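Local coordinates for protein cellobiose 2-epimerase (Ruminococcus albus, PDB 3VW5) that catalyses the reversible epimerization of cellobiose to 4-O-beta-D-glucopyranosyl-D-mannose, at residues E5-Q8 against E9-H13; A282-G286 against A287-E291; V332-N335 against I336-Y339; E352-F355 against D356-H360. The protein carries 2 engineered substitutions. One frame throughout, in Å; residues are numbered along the deposited sequence.

Interaction 1 (E5-Q8 against E9-H13); sequences EIRQ and ELTDH
Gln8 and Asp12, one helical turn apart, cross at a slant on the outer side of the helix, the amide and carboxylate planes turned 65° against each other. The firmer meeting of flat groups is that of His13 and Glu9. Glu9 OE1 lies at the edge of the imidazole, in the ring plane, and takes the hydrogen bond of His13 ND1 at 2.6 Å on its syn side. A bend at chi2 (59°) carries the carboxylate of Glu9 forward along the helix to this ring. The same oxygen also accepts Trp349 NE1, and two donors on one carboxylate oxygen probably help to fix its rotation. All of this belongs to helix 2-19, the N-terminal helix of an (alpha/alpha)6 barrel. Its regular alpha-helical ladder includes Leu10 N to Ile6 O at 2.9 Å and Thr11 N to Arg7 O, also 2.9 Å. Asp12 N bonds to Gln8 O at 2.7 Å, and His13 N continues the series to Glu9 O at 3.2 Å. The helix also has a wider, pi-type turn at residues 9-13. Ile6 and Leu10 are buried, both against Cys379 of helix 373-385, and Leu10 also meets Phe56 and Leu64 of helix 47-64. Glu5 turns its carboxylate away, toward Trp333 and Lys337.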
loop_
_atom_site.group_PDB
_atom_site.type_symbol
_atom_site.label_atom_id
_atom_site.label_comp_id
_atom_site.label_asym_id
_atom_site.label_seq_id
_atom_site.Cartn_x
_atom_site.Cartn_y
_atom_site.Cartn_z
ATOM N N GLU A 5 -14.489 17.383 3.786
ATOM C CA GLU A 5 -15.149 16.442 2.878
ATOM C C GLU A 5 -14.534 15.050 2.970
ATOM O O GLU A 5 -15.246 14.037 3.052
ATOM C CB GLU A 5 -15.079 16.943 1.432
ATOM C CG GLU A 5 -15.729 18.309 1.213
ATOM C CD GLU A 5 -15.441 18.891 -0.162
ATOM O OE1 GLU A 5 -14.755 18.214 -0.962
ATOM O OE2 GLU A 5 -15.893 20.029 -0.440
ATOM N N ILE A 6 -13.207 15.010 2.972
ATOM C CA ILE A 6 -12.502 13.743 3.011
ATOM C C ILE A 6 -12.750 13.025 4.334
ATOM O O ILE A 6 -12.966 11.809 4.354
ATOM C CB ILE A 6 -11.003 13.929 2.707
ATOM C CG1 ILE A 6 -10.801 14.051 1.197
ATOM C CG2 ILE A 6 -10.189 12.779 3.257
ATOM C CD1 ILE A 6 -9.456 14.590 0.805
ATOM N N ARG A 7 -12.756 13.785 5.426
ATOM C CA ARG A 7 -13.017 13.229 6.749
ATOM C C ARG A 7 -14.398 12.585 6.773
ATOM O O ARG A 7 -14.614 11.552 7.416
ATOM C CB ARG A 7 -12.908 14.317 7.825
ATOM C CG ARG A 7 -12.941 13.795 9.263
ATOM C CD ARG A 7 -12.834 14.925 10.288
ATOM N NE ARG A 7 -11.740 14.750 11.256
ATOM C CZ ARG A 7 -11.824 13.997 12.355
ATOM N NH1 ARG A 7 -12.950 13.327 12.612
ATOM N NH2 ARG A 7 -10.785 13.906 13.197
ATOM N N GLN A 8 -15.330 13.198 6.043
ATOM C CA GLN A 8 -16.694 12.687 5.923
ATOM C C GLN A 8 -16.750 11.389 5.125
ATOM O O GLN A 8 -17.476 10.439 5.482
ATOM C CB GLN A 8 -17.569 13.720 5.236
ATOM C CG GLN A 8 -18.533 14.409 6.160
ATOM C CD GLN A 8 -19.912 14.519 5.547
ATOM O OE1 GLN A 8 -20.428 13.548 4.989
ATOM N NE2 GLN A 8 -20.510 15.706 5.629
ATOM N N GLU A 9 -15.986 11.366 4.034
ATOM C CA GLU A 9 -15.895 10.181 3.191
ATOM C C GLU A 9 -15.337 9.001 3.994
ATOM O O GLU A 9 -15.820 7.873 3.889
ATOM C CB GLU A 9 -15.042 10.468 1.949
ATOM C CG GLU A 9 -14.861 9.264 1.037
ATOM C CD GLU A 9 -16.179 8.709 0.538
ATOM O OE1 GLU A 9 -16.235 7.503 0.208
ATOM O OE2 GLU A 9 -17.158 9.481 0.480
ATOM N N LEU A 10 -14.337 9.276 4.820
ATOM C CA LEU A 10 -13.797 8.254 5.702
ATOM C C LEU A 10 -14.827 7.788 6.732
ATOM O O LEU A 10 -15.102 6.584 6.827
ATOM C CB LEU A 10 -12.524 8.757 6.388
ATOM C CG LEU A 10 -11.558 7.780 7.069
ATOM C CD1 LEU A 10 -11.263 8.257 8.475
ATOM C CD2 LEU A 10 -12.013 6.326 7.074
ATOM N N THR A 11 -15.400 8.729 7.489
ATOM C CA THR A 11 -16.278 8.363 8.610
ATOM C C THR A 11 -17.701 7.931 8.245
ATOM O O THR A 11 -18.298 7.122 8.961
ATOM C CB THR A 11 -16.373 9.468 9.672
ATOM O OG1 THR A 11 -17.092 10.592 9.141
ATOM C CG2 THR A 11 -14.975 9.889 10.142
ATOM N N ASP A 12 -18.260 8.470 7.159
ATOM C CA ASP A 12 -19.662 8.171 6.842
ATOM C C ASP A 12 -19.828 7.182 5.706
ATOM O O ASP A 12 -20.897 6.585 5.557
ATOM C CB ASP A 12 -20.469 9.438 6.546
ATOM C CG ASP A 12 -20.452 10.423 7.702
ATOM O OD1 ASP A 12 -20.429 9.969 8.873
ATOM O OD2 ASP A 12 -20.448 11.651 7.445
ATOM N N HIS A 13 -18.777 7.005 4.905
ATOM C CA HIS A 13 -18.866 6.105 3.759
ATOM C C HIS A 13 -17.965 4.872 3.873
ATOM O O HIS A 13 -18.444 3.739 3.861
ATOM C CB HIS A 13 -18.617 6.859 2.438
ATOM C CG HIS A 13 -19.063 6.101 1.225
ATOM N ND1 HIS A 13 -18.352 6.086 0.042
ATOM C CD2 HIS A 13 -20.152 5.316 1.016
ATOM C CE1 HIS A 13 -18.978 5.326 -0.836
ATOM N NE2 HIS A 13 -20.075 4.846 -0.269
#

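Interaction 2 (A282-G286 against A287-E291); sequences ALEDG and ALNNE
Leu283 and Leu288 face each other as the non-hydrogen-bonded pair of a tight two-residue beta hairpin, closed by a type I' turn from Glu284 to Ala287. Leu283 has CG anti to its amide nitrogen (chi1 -166°), and its CD1 meets CD2 of Leu288 at 3.9 Å. The same CD2 also touches Ala282 CB at 4.1 Å, so one methyl of Leu288 serves two apolar neighbours. Glu284 and Asn289 send their side chains to the other side of the hairpin, the carboxylate and amide planes 72° apart. Glu284 OE2 lies in the plane of the Asn289 amide, while ND2 meets that oxygen from above the carboxylate plane, at 3.3 Å. The other end of that amide, OD1, is held by Arg301 of the neighbouring strand 296-302. A leucine in place of Asn289 would probably leave Glu284 OE2 without this donor and Arg301 without the amide oxygen it bonds. In the backbone, Glu284 N reaches Ala287 O at 2.9 Å, while the return bond from Ala287 N to Glu284 O is longer, 3.3 Å. Ala282 O, just past helix 261-281, takes a nearly straight bond (173°) from Asn289 N at 2.8 Å.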
loop_
_atom_site.group_PDB
_atom_site.type_symbol
_atom_site.label_atom_id
_atom_site.label_comp_id
_atom_site.label_asym_id
_atom_site.label_seq_id
_atom_site.Cartn_x
_atom_site.Cartn_y
_atom_site.Cartn_z
ATOM N N ALA A 282 1.666 13.002 -15.904
ATOM C CA ALA A 282 0.658 12.006 -15.607
ATOM C C ALA A 282 -0.686 12.623 -15.222
ATOM O O ALA A 282 -1.719 11.939 -15.245
ATOM C CB ALA A 282 1.153 11.093 -14.519
ATOM N N LEU A 283 -0.677 13.903 -14.860
ATOM C CA LEU A 283 -1.925 14.580 -14.536
ATOM C C LEU A 283 -2.573 15.088 -15.824
ATOM O O LEU A 283 -1.961 15.841 -16.588
ATOM C CB LEU A 283 -1.669 15.727 -13.567
ATOM C CG LEU A 283 -2.871 16.356 -12.853
ATOM C CD1 LEU A 283 -3.653 15.317 -12.055
ATOM C CD2 LEU A 283 -2.399 17.510 -11.965
ATOM N N GLU A 284 -3.801 14.659 -16.081
ATOM C CA GLU A 284 -4.454 14.977 -17.340
ATOM C C GLU A 284 -5.960 14.964 -17.154
ATOM O O GLU A 284 -6.532 13.984 -16.650
ATOM C CB GLU A 284 -4.036 13.980 -18.428
ATOM C CG GLU A 284 -4.699 14.207 -19.775
ATOM C CD GLU A 284 -4.128 13.311 -20.865
ATOM O OE1 GLU A 284 -4.780 13.141 -21.935
ATOM O OE2 GLU A 284 -3.010 12.782 -20.659
ATOM N N ASP A 285 -6.601 16.057 -17.559
ATOM C CA ASP A 285 -8.031 16.219 -17.365
ATOM C C ASP A 285 -8.305 16.057 -15.878
ATOM O O ASP A 285 -9.327 15.489 -15.472
ATOM C CB ASP A 285 -8.809 15.193 -18.200
ATOM C CG ASP A 285 -10.239 15.629 -18.494
ATOM O OD1 ASP A 285 -11.079 14.759 -18.857
ATOM O OD2 ASP A 285 -10.525 16.843 -18.360
ATOM N N GLY A 286 -7.354 16.532 -15.074
ATOM C CA GLY A 286 -7.543 16.671 -13.637
ATOM C C GLY A 286 -7.431 15.407 -12.809
ATOM O O GLY A 286 -7.720 15.417 -11.610
ATOM N N ALA A 287 -7.024 14.313 -13.448
ATOM C CA ALA A 287 -6.839 13.033 -12.764
ATOM C C ALA A 287 -5.515 12.399 -13.212
ATOM O O ALA A 287 -4.928 12.798 -14.230
ATOM C CB ALA A 287 -8.022 12.086 -13.006
ATOM N N LEU A 288 -5.035 11.437 -12.431
ATOM C CA LEU A 288 -3.758 10.797 -12.702
ATOM C C LEU A 288 -3.938 9.614 -13.646
ATOM O O LEU A 288 -4.773 8.727 -13.406
ATOM C CB LEU A 288 -3.150 10.311 -11.390
ATOM C CG LEU A 288 -1.822 10.878 -10.890
ATOM C CD1 LEU A 288 -0.725 9.826 -11.002
ATOM C CD2 LEU A 288 -1.418 12.176 -11.581
ATOM N N ASN A 289 -3.160 9.587 -14.719
ATOM C CA ASN A 289 -3.082 8.381 -15.529
ATOM C C ASN A 289 -2.416 7.231 -14.775
ATOM O O ASN A 289 -1.738 7.437 -13.766
ATOM C CB ASN A 289 -2.341 8.649 -16.840
ATOM C CG ASN A 289 -3.095 9.598 -17.743
ATOM O OD1 ASN A 289 -4.328 9.672 -17.704
ATOM N ND2 ASN A 289 -2.359 10.348 -18.550
ATOM N N ASN A 290 -2.609 6.022 -15.286
ATOM C CA ASN A 290 -2.081 4.811 -14.667
ATOM C C ASN A 290 -0.589 4.570 -14.937
ATOM O O ASN A 290 0.240 4.594 -14.017
ATOM C CB ASN A 290 -2.909 3.608 -15.131
ATOM C CG ASN A 290 -2.635 2.362 -14.327
ATOM O OD1 ASN A 290 -2.331 2.429 -13.126
ATOM N ND2 ASN A 290 -2.737 1.205 -14.985
ATOM N N GLU A 291 -0.243 4.342 -16.199
ATOM C CA GLU A 291 1.125 3.954 -16.526
ATOM C C GLU A 291 1.485 4.160 -17.989
ATOM O O GLU A 291 0.619 4.244 -18.855
ATOM C CB GLU A 291 1.326 2.476 -16.175
ATOM C CG GLU A 291 0.301 1.575 -16.863
ATOM C CD GLU A 291 0.630 0.092 -16.771
ATOM O OE1 GLU A 291 0.410 -0.632 -17.779
ATOM O OE2 GLU A 291 1.100 -0.351 -15.698
#

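Interaction 3 (V332-N335 against I336-Y339); sequences VWEN and IKEY
Trp333 swings CG opposite its main-chain nitrogen (chi1 168°), and Lys337, one turn on, sets its own CG anti to the carbonyl carbon (chi1 -69°); together these torsions lay the lysine's aliphatic stem across the indole. Lys337 CG sits over one face, 3.8 Å from the centroid of the six-membered ring and 20° off its normal, a CH-pi contact, with the two side chains crossing at about a right angle. Farther out, a bend at chi3 brings CE and NZ of the lysine round to Glu334, whose own bend at chi2 turns its carboxylate to NZ. The resulting salt bridge has Lys337 NZ 3.1 Å from Glu334 OE2, with a second weak bond to OE1. Both charges are shared: Lys330 also pairs with Glu334, and Glu5 of helix 2-19 takes Lys337 NZ together with Trp333 NE1. These residues form one stripe of helix 323-340 in the (alpha/alpha)6 barrel, and the helix opens into a wider pi-type turn at 336-339. A leucine at Trp333 would probably leave Glu5 without its indole donor and the lysine stem without a face to lie on. On the buried stripe, Ile336 CG2 touches Trp333 CZ3 at 3.8 Å, and Ile336 CD1 meets Val332 CG1 at 4.2 Å. Toward the helix end Asn335 OD1 lies at the ring edge of Tyr339, 3.5 Å from Tyr339 CE2; the amide's ND2 turns back to Ser331 O.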
loop_
_atom_site.group_PDB
_atom_site.type_symbol
_atom_site.label_atom_id
_atom_site.label_comp_id
_atom_site.label_asym_id
_atom_site.label_seq_id
_atom_site.Cartn_x
_atom_site.Cartn_y
_atom_site.Cartn_z
ATOM N N VAL A 332 -7.490 16.080 -8.186
ATOM C CA VAL A 332 -7.613 14.632 -8.122
ATOM C C VAL A 332 -8.754 14.244 -7.193
ATOM O O VAL A 332 -9.569 13.375 -7.505
ATOM C CB VAL A 332 -6.309 13.970 -7.657
ATOM C CG1 VAL A 332 -6.522 12.485 -7.417
ATOM C CG2 VAL A 332 -5.234 14.195 -8.686
ATOM N N TRP A 333 -8.814 14.898 -6.046
ATOM C CA TRP A 333 -9.917 14.650 -5.120
ATOM C C TRP A 333 -11.287 14.982 -5.739
ATOM O O TRP A 333 -12.229 14.180 -5.658
ATOM C CB TRP A 333 -9.705 15.416 -3.819
ATOM C CG TRP A 333 -10.901 15.454 -2.953
ATOM C CD1 TRP A 333 -11.562 16.564 -2.522
ATOM C CD2 TRP A 333 -11.593 14.330 -2.397
ATOM N NE1 TRP A 333 -12.620 16.202 -1.730
ATOM C CE2 TRP A 333 -12.663 14.836 -1.637
ATOM C CE3 TRP A 333 -11.404 12.946 -2.464
ATOM C CZ2 TRP A 333 -13.550 14.010 -0.950
ATOM C CZ3 TRP A 333 -12.282 12.123 -1.779
ATOM C CH2 TRP A 333 -13.345 12.661 -1.032
ATOM N N GLU A 334 -11.399 16.154 -6.363
ATOM C CA GLU A 334 -12.652 16.537 -7.014
ATOM C C GLU A 334 -13.104 15.429 -7.965
ATOM O O GLU A 334 -14.291 15.081 -8.020
ATOM C CB GLU A 334 -12.529 17.880 -7.739
ATOM C CG GLU A 334 -12.401 19.092 -6.802
ATOM C CD GLU A 334 -13.639 19.323 -5.922
ATOM O OE1 GLU A 334 -13.482 19.844 -4.776
ATOM O OE2 GLU A 334 -14.771 18.992 -6.378
ATOM N N ASN A 335 -12.151 14.847 -8.685
ATOM C CA ASN A 335 -12.479 13.797 -9.643
ATOM C C ASN A 335 -12.713 12.423 -9.020
ATOM O O ASN A 335 -13.451 11.610 -9.574
ATOM C CB ASN A 335 -11.455 13.755 -10.769
ATOM C CG ASN A 335 -11.558 14.959 -11.676
ATOM O OD1 ASN A 335 -12.319 14.957 -12.640
ATOM N ND2 ASN A 335 -10.815 16.011 -11.358
ATOM N N ILE A 336 -12.104 12.164 -7.867
ATOM C CA ILE A 336 -12.473 10.996 -7.078
ATOM C C ILE A 336 -13.972 11.072 -6.720
ATOM O O ILE A 336 -14.707 10.090 -6.863
ATOM C CB ILE A 336 -11.623 10.886 -5.800
ATOM C CG1 ILE A 336 -10.190 10.490 -6.146
ATOM C CG2 ILE A 336 -12.212 9.877 -4.829
ATOM C CD1 ILE A 336 -9.259 10.556 -4.950
ATOM N N LYS A 337 -14.428 12.239 -6.275
ATOM C CA LYS A 337 -15.832 12.416 -5.901
ATOM C C LYS A 337 -16.775 12.186 -7.079
ATOM O O LYS A 337 -17.764 11.457 -6.971
ATOM C CB LYS A 337 -16.076 13.831 -5.352
ATOM C CG LYS A 337 -15.437 14.131 -4.011
ATOM C CD LYS A 337 -15.947 15.449 -3.434
ATOM C CE LYS A 337 -15.488 16.637 -4.260
ATOM N NZ LYS A 337 -15.992 17.915 -3.690
ATOM N N GLU A 338 -16.477 12.829 -8.203
ATOM C CA GLU A 338 -17.366 12.776 -9.345
ATOM C C GLU A 338 -17.466 11.395 -9.975
ATOM O O GLU A 338 -18.560 10.956 -10.348
ATOM C CB GLU A 338 -16.959 13.800 -10.391
ATOM C CG GLU A 338 -18.104 14.169 -11.327
ATOM C CD GLU A 338 -17.788 15.369 -12.207
ATOM O OE1 GLU A 338 -18.490 15.563 -13.249
ATOM O OE2 GLU A 338 -16.841 16.122 -11.849
ATOM N N TYR A 339 -16.332 10.700 -10.058
ATOM C CA TYR A 339 -16.213 9.530 -10.926
ATOM C C TYR A 339 -15.772 8.245 -10.275
ATOM O O TYR A 339 -15.989 7.180 -10.844
ATOM C CB TYR A 339 -15.202 9.826 -12.013
ATOM C CG TYR A 339 -15.550 10.994 -12.881
ATOM C CD1 TYR A 339 -16.802 11.078 -13.501
ATOM C CD2 TYR A 339 -14.635 12.013 -13.093
ATOM C CE1 TYR A 339 -17.120 12.150 -14.316
ATOM C CE2 TYR A 339 -14.940 13.086 -13.897
ATOM C CZ TYR A 339 -16.182 13.153 -14.510
ATOM O OH TYR A 339 -16.478 14.223 -15.328
#

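Interaction 4 (E352-F355 against D356-H360); sequences EVTF and DHTPH
Thr354 OG1 accepts two backbone N-H groups from the residues that follow it. The firmer bond comes from Thr358 N, 3.1 Å away and close to straight (169°); Asp356 N adds a weak one at 3.3 Å. The hydroxyl stands between the backbone nitrogen and carbonyl carbon of its own residue, which turns it over the bend, while the methyl CG2 lies 3.6 Å from His360 NE2. That imidazole is held on its other nitrogen: His360 ND1 gives a hydrogen bond at 2.8 Å to Glu352 OE1, which receives it on its anti lone pair, with carboxylate and ring planes 76° apart. Main-chain bonds run beside this pair. His360 N reaches Glu352 O at 2.8 Å, and a water accepts from Glu352 N and donates to His360 O, bridging the open end. Val353 lies across from Pro359, its CG1 over the backbone of His357. Phe355 O sits over one face of the His357 ring, a ring that also stacks with Tyr339, and Phe355 itself makes a cation-pi contact with Lys299. At the bend, His357 N bonds to Thr354 O at 2.8 Å and Thr354 N to Thr358 O at 3.1 Å. With His357 at a positive phi of 86°, this is the pattern of a beta hairpin closed by a type I turn and a G1 bulge.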
loop_
_atom_site.group_PDB
_atom_site.type_symbol
_atom_site.label_atom_id
_atom_site.label_comp_id
_atom_site.label_asym_id
_atom_site.label_seq_id
_atom_site.Cartn_x
_atom_site.Cartn_y
_atom_site.Cartn_z
ATOM N N GLU A 352 -11.754 0.724 -11.070
ATOM C CA GLU A 352 -11.175 1.330 -12.274
ATOM C C GLU A 352 -12.201 2.102 -13.118
ATOM O O GLU A 352 -13.250 1.577 -13.500
ATOM C CB GLU A 352 -10.478 0.262 -13.138
ATOM C CG GLU A 352 -9.163 -0.257 -12.549
ATOM C CD GLU A 352 -8.524 -1.394 -13.350
ATOM O OE1 GLU A 352 -9.076 -1.804 -14.396
ATOM O OE2 GLU A 352 -7.451 -1.895 -12.935
ATOM N N VAL A 353 -11.888 3.356 -13.420
ATOM C CA VAL A 353 -12.747 4.134 -14.299
ATOM C C VAL A 353 -11.957 4.694 -15.474
ATOM O O VAL A 353 -10.890 5.278 -15.271
ATOM C CB VAL A 353 -13.430 5.296 -13.566
ATOM C CG1 VAL A 353 -14.353 6.030 -14.525
ATOM C CG2 VAL A 353 -14.206 4.783 -12.380
ATOM N N THR A 354 -12.491 4.519 -16.688
ATOM C CA THR A 354 -11.861 5.004 -17.930
ATOM C C THR A 354 -11.715 6.521 -17.971
ATOM O O THR A 354 -12.371 7.254 -17.224
ATOM C CB THR A 354 -12.658 4.597 -19.207
ATOM O OG1 THR A 354 -13.898 5.309 -19.257
ATOM C CG2 THR A 354 -12.914 3.096 -19.281
ATOM N N PHE A 355 -10.855 6.984 -18.873
ATOM C CA PHE A 355 -10.633 8.405 -19.099
ATOM C C PHE A 355 -11.941 9.121 -19.449
ATOM O O PHE A 355 -12.100 10.326 -19.218
ATOM C CB PHE A 355 -9.631 8.560 -20.232
ATOM C CG PHE A 355 -9.137 9.953 -20.415
ATOM C CD1 PHE A 355 -8.099 10.440 -19.631
ATOM C CD2 PHE A 355 -9.689 10.776 -21.383
ATOM C CE1 PHE A 355 -7.621 11.713 -19.800
ATOM C CE2 PHE A 355 -9.224 12.060 -21.550
ATOM C CZ PHE A 355 -8.185 12.529 -20.758
ATOM N N ASP A 356 -12.869 8.353 -20.016
ATOM C CA ASP A 356 -14.184 8.848 -20.409
ATOM C C ASP A 356 -15.272 8.566 -19.379
ATOM O O ASP A 356 -16.457 8.744 -19.663
ATOM C CB ASP A 356 -14.587 8.271 -21.762
ATOM C CG ASP A 356 -14.074 9.115 -22.924
ATOM O OD1 ASP A 356 -13.810 10.331 -22.708
ATOM O OD2 ASP A 356 -13.937 8.570 -24.054
ATOM N N HIS A 357 -14.860 8.082 -18.211
ATOM C CA HIS A 357 -15.671 8.141 -17.002
ATOM C C HIS A 357 -16.643 6.995 -16.839
ATOM O O HIS A 357 -17.657 7.122 -16.149
ATOM C CB HIS A 357 -16.411 9.476 -16.892
ATOM C CG HIS A 357 -15.514 10.664 -16.978
ATOM N ND1 HIS A 357 -15.816 11.769 -17.738
ATOM C CD2 HIS A 357 -14.312 10.916 -16.401
ATOM C CE1 HIS A 357 -14.846 12.664 -17.620
ATOM N NE2 HIS A 357 -13.926 12.170 -16.813
ATOM N N THR A 358 -16.348 5.870 -17.466
ATOM C CA THR A 358 -17.204 4.726 -17.245
ATOM C C THR A 358 -16.433 3.613 -16.546
ATOM O O THR A 358 -15.303 3.299 -16.916
ATOM C CB THR A 358 -18.002 4.313 -18.522
ATOM O OG1 THR A 358 -17.734 2.954 -18.879
ATOM C CG2 THR A 358 -17.708 5.245 -19.674
ATOM N N PRO A 359 -17.033 3.061 -15.481
ATOM C CA PRO A 359 -16.377 2.074 -14.617
ATOM C C PRO A 359 -16.164 0.780 -15.372
ATOM O O PRO A 359 -17.000 0.442 -16.198
ATOM C CB PRO A 359 -17.394 1.868 -13.471
ATOM C CG PRO A 359 -18.250 3.101 -13.484
ATOM C CD PRO A 359 -18.341 3.481 -14.950
ATOM N N HIS A 360 -15.055 0.095 -15.099
ATOM C CA HIS A 360 -14.803 -1.241 -15.619
ATOM C C HIS A 360 -15.656 -2.190 -14.817
ATOM O O HIS A 360 -15.365 -2.468 -13.660
ATOM C CB HIS A 360 -13.341 -1.640 -15.431
ATOM C CG HIS A 360 -12.394 -0.989 -16.387
ATOM N ND1 HIS A 360 -11.029 -1.164 -16.308
ATOM C CD2 HIS A 360 -12.606 -0.174 -17.448
ATOM C CE1 HIS A 360 -10.441 -0.485 -17.277
ATOM N NE2 HIS A 360 -11.376 0.126 -17.984
HETATM O O HOH W 1 -14.341 -0.446 -11.613
#

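How the interactions relate
Interactions 1 and 3 are turns of two helices, 2-19 and 323-340, lying against each other; interactions 2 and 4 are hairpins that reach the same antiparallel sheet. Interaction 4 is a surface contact, rich in polar bonds, whereas the other three are partly buried and combine an apolar side with a polar one. Interaction 3 is the piece touching all the others: Trp333 packs on Ile6 of interaction 1, Val332 on Leu283 of interaction 2, and Tyr339 O lies by Val353 of interaction 4. The two hairpins meet where the Phe355 ring reaches Asp285. Interaction 1, about 13 Å from either hairpin at the nearest atoms, touches neither.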